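Local coordinates for protein citrate lyase, subunit 1 (Methanosaeta concilii, PDB 6HXI) that binds citrate and coenzyme A as a subunit of ATP citrate lyase, which probably converts citrate, ATP and CoA to oxaloacetate, acetyl-CoA, ADP and phosphate, at residues E304-E312 with F345-K353; K334-I342 with P405-A416. All coordinates share one frame; numbering follows the deposited sequence.

Contact 1 of 2, residues E304-E312 with F345-K353; sequences EYSGDPNTE and FTDVAKTFK. With COA (coenzyme A), chain G; FLC (citrate anion), chain M.
Thr346 OG1 is gripped from two directions: Asp308 N donates to it over 3.1 Å, and the citrate hydroxyl OHB donates over 2.7 Å. With its hydroxyl anti to the carbonyl carbon (chi1 -64°), Thr346 turns OG1 to both donors and leaves CG2 beside Pro309 CD. Gly307 N also reaches OHB, so the two segments meet through the ligand as well as directly. Asp347 N gives Asp308 OD1 an almost straight bond of 2.8 Å (177° at the hydrogen), entering from above the carboxylate plane. These linked turns belong to the citrate-binding domain, of the succinyl-CoA synthetase type, where loops before helices line the substrate site, completed partly by Gly180 of a neighbouring subunit. Phe345 N and Thr346 N donate to citrate OB1, which lies over one face of the Phe345 ring. The ring has COA C2P at its edge and slants past Gly307, whose CA comes within 3.4 Å of COA O5P; glycine suits the place twice over, by its positive phi and because a CB would collide with that oxygen. Asp347 caps helix 348-361, its OD1 taking weak bonds from Ala349 N and Lys350 N. Thr311 OG1 donates to Lys350 O at 2.7 Å, tilted from the carbonyl plane, while a water joins Tyr305 OH to Thr351 OG1. Tyr305 OH meets the edge of the Phe352 ring, 3.6 Å from CE1.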
loop_
_atom_site.group_PDB
_atom_site.type_symbol
_atom_site.label_atom_id
_atom_site.label_comp_id
_atom_site.label_asym_id
_atom_site.label_seq_id
_atom_site.Cartn_x
_atom_site.Cartn_y
_atom_site.Cartn_z
ATOM N N GLU C 304 13.825 55.224 0.853
ATOM C CA GLU C 304 14.155 54.383 -0.290
ATOM C C GLU C 304 13.829 52.919 0.035
ATOM O O GLU C 304 14.124 52.438 1.126
ATOM C CB GLU C 304 15.674 54.530 -0.540
ATOM C CG GLU C 304 16.211 53.914 -1.801
ATOM C CD GLU C 304 16.799 52.529 -1.618
ATOM O OE1 GLU C 304 17.915 52.405 -1.064
ATOM O OE2 GLU C 304 16.131 51.560 -2.033
ATOM N N TYR C 305 13.221 52.231 -0.920
ATOM C CA TYR C 305 12.944 50.794 -0.906
ATOM C C TYR C 305 13.241 50.285 -2.320
ATOM O O TYR C 305 12.906 50.951 -3.297
ATOM C CB TYR C 305 11.515 50.446 -0.437
ATOM C CG TYR C 305 10.434 50.699 -1.460
ATOM C CD1 TYR C 305 9.854 51.958 -1.596
ATOM C CD2 TYR C 305 9.976 49.677 -2.286
ATOM C CE1 TYR C 305 8.857 52.194 -2.538
ATOM C CE2 TYR C 305 8.994 49.905 -3.246
ATOM C CZ TYR C 305 8.429 51.164 -3.362
ATOM O OH TYR C 305 7.471 51.387 -4.310
ATOM N N SER C 306 13.941 49.167 -2.433
ATOM C CA SER C 306 14.302 48.565 -3.718
ATOM C C SER C 306 14.719 47.128 -3.472
ATOM O O SER C 306 14.531 46.626 -2.376
ATOM C CB SER C 306 15.438 49.347 -4.372
ATOM O OG SER C 306 16.547 49.365 -3.491
ATOM N N GLY C 307 15.265 46.479 -4.482
ATOM C CA GLY C 307 15.727 45.097 -4.366
ATOM C C GLY C 307 14.620 44.092 -4.143
ATOM O O GLY C 307 14.810 43.097 -3.441
ATOM N N ASP C 308 13.455 44.357 -4.749
ATOM C CA ASP C 308 12.233 43.538 -4.699
ATOM C C ASP C 308 11.810 43.123 -3.267
ATOM O O ASP C 308 11.826 41.923 -2.963
ATOM C CB ASP C 308 12.320 42.321 -5.638
ATOM C CG ASP C 308 10.990 41.607 -5.911
ATOM O OD1 ASP C 308 9.911 42.275 -5.835
ATOM O OD2 ASP C 308 11.023 40.394 -6.236
ATOM N N PRO C 309 11.401 44.083 -2.381
ATOM C CA PRO C 309 10.930 43.681 -1.044
ATOM C C PRO C 309 9.542 43.047 -1.114
ATOM O O PRO C 309 8.750 43.431 -1.975
ATOM C CB PRO C 309 10.906 44.998 -0.257
ATOM C CG PRO C 309 10.814 46.076 -1.262
ATOM C CD PRO C 309 11.323 45.557 -2.574
ATOM N N ASN C 310 9.237 42.076 -0.216
ATOM C CA ASN C 310 7.928 41.431 -0.199
ATOM C C ASN C 310 6.832 42.344 0.367
ATOM O O ASN C 310 7.129 43.414 0.901
ATOM C CB ASN C 310 7.966 40.068 0.524
ATOM C CG ASN C 310 8.372 40.104 1.981
ATOM O OD1 ASN C 310 7.895 40.917 2.784
ATOM N ND2 ASN C 310 9.218 39.159 2.373
ATOM N N THR C 311 5.562 41.906 0.243
ATOM C CA THR C 311 4.366 42.607 0.721
ATOM C C THR C 311 4.450 43.009 2.205
ATOM O O THR C 311 4.135 44.140 2.545
ATOM C CB THR C 311 3.128 41.750 0.418
ATOM O OG1 THR C 311 3.066 41.562 -0.984
ATOM C CG2 THR C 311 1.827 42.387 0.908
ATOM N N GLU C 312 4.861 42.077 3.066
ATOM C CA GLU C 312 5.006 42.265 4.509
ATOM C C GLU C 312 6.025 43.355 4.805
ATOM O O GLU C 312 5.738 44.229 5.621
ATOM C CB GLU C 312 5.386 40.927 5.168
ATOM C CG GLU C 312 5.598 40.949 6.671
ATOM C CD GLU C 312 6.321 39.707 7.161
ATOM O OE1 GLU C 312 7.505 39.817 7.551
ATOM O OE2 GLU C 312 5.726 38.609 7.085
ATOM N N PHE C 345 12.993 44.692 -11.654
ATOM C CA PHE C 345 12.600 43.413 -11.073
ATOM C C PHE C 345 11.679 43.524 -9.867
ATOM O O PHE C 345 10.967 42.561 -9.599
ATOM C CB PHE C 345 13.823 42.527 -10.764
ATOM C CG PHE C 345 14.771 43.001 -9.683
ATOM C CD1 PHE C 345 15.786 43.916 -9.973
ATOM C CD2 PHE C 345 14.685 42.494 -8.392
ATOM C CE1 PHE C 345 16.682 44.333 -8.972
ATOM C CE2 PHE C 345 15.572 42.918 -7.393
ATOM C CZ PHE C 345 16.566 43.828 -7.692
ATOM N N THR C 346 11.682 44.657 -9.146
ATOM C CA THR C 346 10.788 44.895 -8.006
ATOM C C THR C 346 9.375 44.714 -8.498
ATOM O O THR C 346 8.969 45.369 -9.460
ATOM C CB THR C 346 11.029 46.289 -7.414
ATOM O OG1 THR C 346 12.361 46.351 -6.884
ATOM C CG2 THR C 346 10.020 46.669 -6.307
ATOM N N ASP C 347 8.648 43.782 -7.888
ATOM C CA ASP C 347 7.262 43.504 -8.252
ATOM C C ASP C 347 6.331 44.629 -7.752
ATOM O O ASP C 347 6.176 44.825 -6.548
ATOM C CB ASP C 347 6.834 42.133 -7.697
ATOM C CG ASP C 347 5.697 41.513 -8.481
ATOM O OD1 ASP C 347 4.566 42.061 -8.429
ATOM O OD2 ASP C 347 5.940 40.495 -9.168
ATOM N N VAL C 348 5.713 45.363 -8.676
ATOM C CA VAL C 348 4.858 46.502 -8.306
ATOM C C VAL C 348 3.539 46.041 -7.651
ATOM O O VAL C 348 3.001 46.747 -6.796
ATOM C CB VAL C 348 4.637 47.466 -9.505
ATOM C CG1 VAL C 348 3.826 48.703 -9.094
ATOM C CG2 VAL C 348 5.969 47.882 -10.132
ATOM N N ALA C 349 3.034 44.856 -8.042
ATOM C CA ALA C 349 1.801 44.285 -7.508
ATOM C C ALA C 349 1.957 43.912 -6.050
ATOM O O ALA C 349 1.074 44.238 -5.255
ATOM C CB ALA C 349 1.388 43.066 -8.311
ATOM N N LYS C 350 3.054 43.185 -5.705
ATOM C CA LYS C 350 3.375 42.712 -4.343
ATOM C C LYS C 350 3.713 43.876 -3.413
ATOM O O LYS C 350 3.230 43.905 -2.278
ATOM C CB LYS C 350 4.552 41.706 -4.354
ATOM C CG LYS C 350 4.266 40.401 -5.069
ATOM C CD LYS C 350 5.477 39.482 -5.030
ATOM C CE LYS C 350 5.275 38.285 -5.923
ATOM N NZ LYS C 350 6.472 37.404 -5.953
ATOM N N THR C 351 4.557 44.832 -3.890
ATOM C CA THR C 351 4.950 46.007 -3.099
ATOM C C THR C 351 3.737 46.912 -2.848
ATOM O O THR C 351 3.471 47.244 -1.687
ATOM C CB THR C 351 6.141 46.772 -3.704
ATOM O OG1 THR C 351 5.798 47.295 -4.978
ATOM C CG2 THR C 351 7.409 45.946 -3.772
ATOM N N PHE C 352 2.977 47.275 -3.929
ATOM C CA PHE C 352 1.792 48.127 -3.783
ATOM C C PHE C 352 0.677 47.438 -3.010
ATOM O O PHE C 352 -0.120 48.143 -2.410
ATOM C CB PHE C 352 1.303 48.702 -5.121
ATOM C CG PHE C 352 2.088 49.898 -5.625
ATOM C CD1 PHE C 352 3.309 50.252 -5.050
ATOM C CD2 PHE C 352 1.611 50.666 -6.678
ATOM C CE1 PHE C 352 4.032 51.344 -5.516
ATOM C CE2 PHE C 352 2.335 51.763 -7.141
ATOM C CZ PHE C 352 3.536 52.100 -6.550
ATOM N N LYS C 353 0.663 46.092 -2.932
ATOM C CA LYS C 353 -0.310 45.382 -2.099
ATOM C C LYS C 353 -0.049 45.716 -0.624
ATOM O O LYS C 353 -1.006 45.908 0.116
ATOM C CB LYS C 353 -0.281 43.859 -2.329
ATOM C CG LYS C 353 -1.254 43.095 -1.438
ATOM C CD LYS C 353 -1.642 41.750 -1.993
ATOM C CE LYS C 353 -2.950 41.271 -1.401
ATOM N NZ LYS C 353 -2.774 40.638 -0.069
HETATM N N1A COA G . 18.627 26.439 5.715
HETATM C C2A COA G . 19.716 27.206 5.836
HETATM N N3A COA G . 20.073 28.275 5.110
HETATM C C4A COA G . 19.196 28.502 4.120
HETATM C C5A COA G . 18.035 27.792 3.865
HETATM C C6A COA G . 17.733 26.729 4.740
HETATM N N6A COA G . 16.606 26.022 4.677
HETATM N N7A COA G . 17.429 28.245 2.704
HETATM C C8A COA G . 18.215 29.208 2.296
HETATM N N9A COA G . 19.307 29.417 3.099
HETATM C C1B COA G . 20.389 30.381 2.904
HETATM C C2B COA G . 21.125 30.285 1.573
HETATM O O2B COA G . 22.116 29.255 1.604
HETATM C C3B COA G . 21.742 31.685 1.497
HETATM O O3B COA G . 22.930 31.797 2.312
HETATM P P3B COA G . 24.106 32.834 2.023
HETATM O O7A COA G . 23.482 34.185 1.921
HETATM O O8A COA G . 25.052 32.696 3.161
HETATM O O9A COA G . 24.787 32.346 0.732
HETATM C C4B COA G . 20.722 32.580 2.212
HETATM O O4B COA G . 19.860 31.692 2.953
HETATM C C5B COA G . 19.904 33.472 1.314
HETATM O O5B COA G . 19.468 32.682 0.190
HETATM P P1A COA G . 19.486 33.279 -1.331
HETATM O O1A COA G . 18.669 32.502 -2.296
HETATM O O2A COA G . 20.900 33.551 -1.822
HETATM O O3A COA G . 18.782 34.661 -0.956
HETATM P P2A COA G . 18.099 35.923 -1.645
HETATM O O4A COA G . 16.656 35.671 -1.827
HETATM O O5A COA G . 18.327 37.067 -0.684
HETATM O O6A COA G . 18.847 36.167 -3.062
HETATM C CBP COA G . 19.756 38.149 -4.155
HETATM C CCP COA G . 20.019 36.995 -3.182
HETATM C CDP COA G . 21.043 38.979 -4.270
HETATM C CEP COA G . 19.361 37.628 -5.550
HETATM C CAP COA G . 18.601 39.022 -3.589
HETATM O OAP COA G . 18.790 39.295 -2.212
HETATM C C9P COA G . 18.304 40.323 -4.324
HETATM O O9P COA G . 17.624 40.307 -5.352
HETATM N N8P COA G . 18.804 41.448 -3.787
HETATM C C7P COA G . 18.685 42.750 -4.428
HETATM C C6P COA G . 20.027 43.295 -4.835
HETATM C C5P COA G . 19.931 44.690 -5.407
HETATM O O5P COA G . 19.042 45.459 -5.046
HETATM N N4P COA G . 20.838 45.014 -6.327
HETATM C C3P COA G . 20.816 46.279 -7.051
HETATM C C2P COA G . 19.845 46.270 -8.215
HETATM S S1P COA G . 20.124 47.835 -9.089
HETATM C CAC FLC M . 13.073 49.927 -8.258
HETATM C CA FLC M . 14.588 49.772 -8.228
HETATM C CB FLC M . 15.145 48.342 -8.354
HETATM C CBC FLC M . 14.535 47.687 -9.614
HETATM C CG FLC M . 16.681 48.366 -8.432
HETATM C CGC FLC M . 17.367 49.623 -7.908
HETATM O OA1 FLC M . 12.398 49.200 -7.479
HETATM O OA2 FLC M . 12.586 50.812 -9.019
HETATM O OB1 FLC M . 13.801 46.697 -9.434
HETATM O OB2 FLC M . 14.818 48.191 -10.724
HETATM O OG1 FLC M . 17.653 49.678 -6.696
HETATM O OG2 FLC M . 17.603 50.552 -8.719
HETATM O OHB FLC M . 14.781 47.591 -7.203
HETATM O O HOH W 1 6.981 49.467 -6.132
#

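Contact 2 of 2, residues K334-I342 with P405-A416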
loop_
_atom_site.group_PDB
_atom_site.type_symbol
_atom_site.label_atom_id
_atom_site.label_comp_id
_atom_site.label_asym_id
_atom_site.label_seq_id
_atom_site.Cartn_x
_atom_site.Cartn_y
_atom_site.Cartn_z
ATOM N N LYS C 334 -1.038 67.626 3.965
ATOM C CA LYS C 334 0.254 66.964 3.797
ATOM C C LYS C 334 0.220 66.188 2.490
ATOM O O LYS C 334 -0.848 65.746 2.077
ATOM C CB LYS C 334 0.576 66.042 4.984
ATOM C CG LYS C 334 1.158 66.797 6.164
ATOM C CD LYS C 334 1.323 65.943 7.393
ATOM C CE LYS C 334 1.930 66.770 8.502
ATOM N NZ LYS C 334 1.929 66.050 9.796
ATOM N N VAL C 335 1.363 66.043 1.822
ATOM C CA VAL C 335 1.446 65.303 0.559
ATOM C C VAL C 335 2.316 64.030 0.682
ATOM O O VAL C 335 3.412 64.086 1.249
ATOM C CB VAL C 335 1.898 66.235 -0.595
ATOM C CG1 VAL C 335 2.187 65.449 -1.856
ATOM C CG2 VAL C 335 0.857 67.315 -0.880
ATOM N N LEU C 336 1.801 62.878 0.167
ATOM C CA LEU C 336 2.502 61.584 0.104
ATOM C C LEU C 336 2.849 61.249 -1.357
ATOM O O LEU C 336 1.951 61.006 -2.161
ATOM C CB LEU C 336 1.723 60.421 0.769
ATOM C CG LEU C 336 2.384 58.998 0.738
ATOM C CD1 LEU C 336 3.834 58.984 1.324
ATOM C CD2 LEU C 336 1.514 57.966 1.445
ATOM N N LEU C 337 4.163 61.238 -1.675
ATOM C CA LEU C 337 4.661 60.951 -3.018
ATOM C C LEU C 337 5.208 59.538 -3.121
ATOM O O LEU C 337 6.308 59.255 -2.647
ATOM C CB LEU C 337 5.705 61.998 -3.461
ATOM C CG LEU C 337 5.259 63.471 -3.422
ATOM C CD1 LEU C 337 6.447 64.390 -3.537
ATOM C CD2 LEU C 337 4.272 63.784 -4.532
ATOM N N ILE C 338 4.409 58.648 -3.717
ATOM C CA ILE C 338 4.736 57.234 -3.947
ATOM C C ILE C 338 5.249 57.118 -5.369
ATOM O O ILE C 338 4.497 56.836 -6.309
ATOM C CB ILE C 338 3.545 56.276 -3.638
ATOM C CG1 ILE C 338 2.815 56.683 -2.309
ATOM C CG2 ILE C 338 4.053 54.805 -3.624
ATOM C CD1 ILE C 338 1.631 55.853 -1.881
ATOM N N GLY C 339 6.533 57.386 -5.523
ATOM C CA GLY C 339 7.152 57.389 -6.840
ATOM C C GLY C 339 8.169 56.304 -7.083
ATOM O O GLY C 339 8.278 55.346 -6.314
ATOM N N GLY C 340 8.905 56.480 -8.167
ATOM C CA GLY C 340 9.961 55.578 -8.580
ATOM C C GLY C 340 10.099 55.514 -10.081
ATOM O O GLY C 340 9.255 56.030 -10.822
ATOM N N ALA C 341 11.171 54.862 -10.533
ATOM C CA ALA C 341 11.426 54.665 -11.952
ATOM C C ALA C 341 10.621 53.462 -12.437
ATOM O O ALA C 341 9.772 52.947 -11.709
ATOM C CB ALA C 341 12.918 54.426 -12.185
ATOM N N ILE C 342 10.872 53.029 -13.671
ATOM C CA ILE C 342 10.263 51.827 -14.225
ATOM C C ILE C 342 11.187 50.717 -13.703
ATOM O O ILE C 342 12.348 50.685 -14.097
ATOM C CB ILE C 342 10.167 51.872 -15.773
ATOM C CG1 ILE C 342 9.341 53.094 -16.254
ATOM C CG2 ILE C 342 9.594 50.532 -16.322
ATOM C CD1 ILE C 342 9.578 53.480 -17.735
ATOM N N PRO C 405 4.193 54.698 -16.577
ATOM C CA PRO C 405 5.370 55.071 -17.392
ATOM C C PRO C 405 5.161 56.161 -18.441
ATOM O O PRO C 405 6.148 56.681 -18.950
ATOM C CB PRO C 405 5.779 53.742 -18.049
ATOM C CG PRO C 405 5.171 52.671 -17.189
ATOM C CD PRO C 405 3.866 53.265 -16.751
ATOM N N GLU C 406 3.898 56.499 -18.766
ATOM C CA GLU C 406 3.527 57.543 -19.739
ATOM C C GLU C 406 3.811 58.966 -19.204
ATOM O O GLU C 406 4.066 59.893 -19.982
ATOM C CB GLU C 406 2.058 57.377 -20.201
ATOM C CG GLU C 406 0.983 57.731 -19.169
ATOM C CD GLU C 406 0.809 56.840 -17.946
ATOM O OE1 GLU C 406 0.256 57.331 -16.934
ATOM O OE2 GLU C 406 1.209 55.655 -18.001
ATOM N N THR C 407 3.757 59.123 -17.870
ATOM C CA THR C 407 4.033 60.365 -17.150
ATOM C C THR C 407 5.525 60.357 -16.848
ATOM O O THR C 407 6.081 59.312 -16.464
ATOM C CB THR C 407 3.216 60.396 -15.844
ATOM O OG1 THR C 407 1.835 60.245 -16.152
ATOM C CG2 THR C 407 3.430 61.659 -15.038
ATOM N N HIS C 408 6.166 61.525 -17.009
ATOM C CA HIS C 408 7.582 61.726 -16.715
ATOM C C HIS C 408 7.802 61.439 -15.216
ATOM O O HIS C 408 6.988 61.842 -14.387
ATOM C CB HIS C 408 8.003 63.149 -17.137
ATOM C CG HIS C 408 9.349 63.580 -16.652
ATOM N ND1 HIS C 408 10.461 62.754 -16.758
ATOM C CD2 HIS C 408 9.725 64.750 -16.084
ATOM C CE1 HIS C 408 11.468 63.434 -16.230
ATOM N NE2 HIS C 408 11.078 64.651 -15.829
ATOM N N MET C 409 8.849 60.686 -14.890
ATOM C CA MET C 409 9.141 60.216 -13.520
ATOM C C MET C 409 8.840 61.221 -12.398
ATOM O O MET C 409 8.079 60.911 -11.479
ATOM C CB MET C 409 10.582 59.699 -13.386
ATOM C CG MET C 409 10.818 58.934 -12.093
ATOM S SD MET C 409 12.521 58.394 -11.875
ATOM C CE MET C 409 13.272 59.876 -11.260
ATOM N N THR C 410 9.399 62.423 -12.499
ATOM C CA THR C 410 9.293 63.423 -11.446
ATOM C C THR C 410 8.152 64.450 -11.653
ATOM O O THR C 410 8.120 65.457 -10.937
ATOM C CB THR C 410 10.675 64.070 -11.249
ATOM O OG1 THR C 410 10.640 64.885 -10.086
ATOM C CG2 THR C 410 11.149 64.866 -12.461
ATOM N N ARG C 411 7.196 64.163 -12.572
ATOM C CA ARG C 411 6.078 65.061 -12.859
ATOM C C ARG C 411 5.071 65.179 -11.698
ATOM O O ARG C 411 4.377 66.194 -11.605
ATOM C CB ARG C 411 5.381 64.681 -14.172
ATOM C CG ARG C 411 4.860 65.880 -14.967
ATOM C CD ARG C 411 3.928 65.462 -16.096
ATOM N NE ARG C 411 4.626 64.768 -17.190
ATOM C CZ ARG C 411 4.024 64.046 -18.134
ATOM N NH1 ARG C 411 2.704 63.903 -18.129
ATOM N NH2 ARG C 411 4.739 63.460 -19.086
ATOM N N ILE C 412 5.010 64.162 -10.799
ATOM C CA ILE C 412 4.100 64.184 -9.641
ATOM C C ILE C 412 4.560 65.188 -8.564
ATOM O O ILE C 412 3.758 65.569 -7.711
ATOM C CB ILE C 412 3.788 62.783 -9.043
ATOM C CG1 ILE C 412 5.075 62.007 -8.624
ATOM C CG2 ILE C 412 2.899 61.966 -9.995
ATOM C CD1 ILE C 412 4.895 61.126 -7.387
ATOM N N VAL C 413 5.840 65.620 -8.613
ATOM C CA VAL C 413 6.394 66.596 -7.670
ATOM C C VAL C 413 5.775 67.994 -7.917
ATOM O O VAL C 413 5.114 68.482 -6.996
ATOM C CB VAL C 413 7.948 66.601 -7.605
ATOM C CG1 VAL C 413 8.470 67.731 -6.719
ATOM C CG2 VAL C 413 8.467 65.258 -7.114
ATOM N N PRO C 414 5.897 68.634 -9.117
ATOM C CA PRO C 414 5.251 69.951 -9.311
ATOM C C PRO C 414 3.725 69.892 -9.233
ATOM O O PRO C 414 3.113 70.827 -8.734
ATOM C CB PRO C 414 5.723 70.378 -10.703
ATOM C CG PRO C 414 6.927 69.541 -10.981
ATOM C CD PRO C 414 6.624 68.237 -10.336
ATOM N N LEU C 415 3.125 68.767 -9.671
ATOM C CA LEU C 415 1.678 68.487 -9.636
ATOM C C LEU C 415 1.116 68.541 -8.194
ATOM O O LEU C 415 -0.043 68.923 -7.989
ATOM C CB LEU C 415 1.423 67.087 -10.258
ATOM C CG LEU C 415 0.449 66.975 -11.462
ATOM C CD1 LEU C 415 0.886 67.837 -12.666
ATOM C CD2 LEU C 415 0.323 65.523 -11.913
ATOM N N ALA C 416 1.956 68.178 -7.211
ATOM C CA ALA C 416 1.610 68.153 -5.791
ATOM C C ALA C 416 2.021 69.416 -5.013
ATOM O O ALA C 416 1.327 69.794 -4.064
ATOM C CB ALA C 416 2.235 66.931 -5.143
#
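Leu337 and Val413 approach at about a right angle, with Leu337 CD1 4.2 Å from Val413 CG2. The other branch of the leucine, CD2, reaches the helix backbone at Ile412 O and also rests 3.8 Å from Ala416 CB; having CG anti to the carbonyl carbon (chi1 -56°) lets the forked end span all three residues. Ile412 answers with CD1, which lies 4.0 Å from Leu337 CD2 and near Gly339 CA. Val335 CG1 meets Ala416 CB at 3.6 Å; the small alanine suits a place where helix and strand come close. Beyond the strand, Met409 extends CG to within 3.5 Å of Gly340 O, then bends at its last torsion (chi3 81°) to lay SD alongside Ala341 CA and CB. Glycine suits position 340 because its backbone angles would press a CB against the preceding carbonyl O. Ile342 and Pro405 again cross nearly perpendicularly, the isoleucine CD1 against the proline CB at 3.8 Å. The axes of strand 334-338 and helix 412-416 run almost antiparallel, 167° between their directions and 9.7 Å apart. Such apolar packing is characteristic of the flavodoxin-like alpha/beta domains of the succinyl-CoA synthetase family, in which helices flank a parallel sheet.

Contacts 1 and 2 alternate along the chain: strand 334-338 follows helix 311-325 and leads on to helix 348-361, so the same beta-alpha unit feeds both. Their centres lie about 17 Å apart, yet they touch where Phe352 CE1 of contact 1 packs against Ile338 CG2 of contact 2, at 3.9 Å. The first side-chain bond of Ile338 points away from segment 405-416, whereas those of Val335 and Leu337 point toward it. Contact 1 hydrogen-bonds citrate and packs against the end of coenzyme A. Contact 2 approaches the same site at Ala341, whose side chain is about 5 Å from citrate and about 10 Å from coenzyme A; Arg377, which binds citrate, also bonds weakly to Ala341 O.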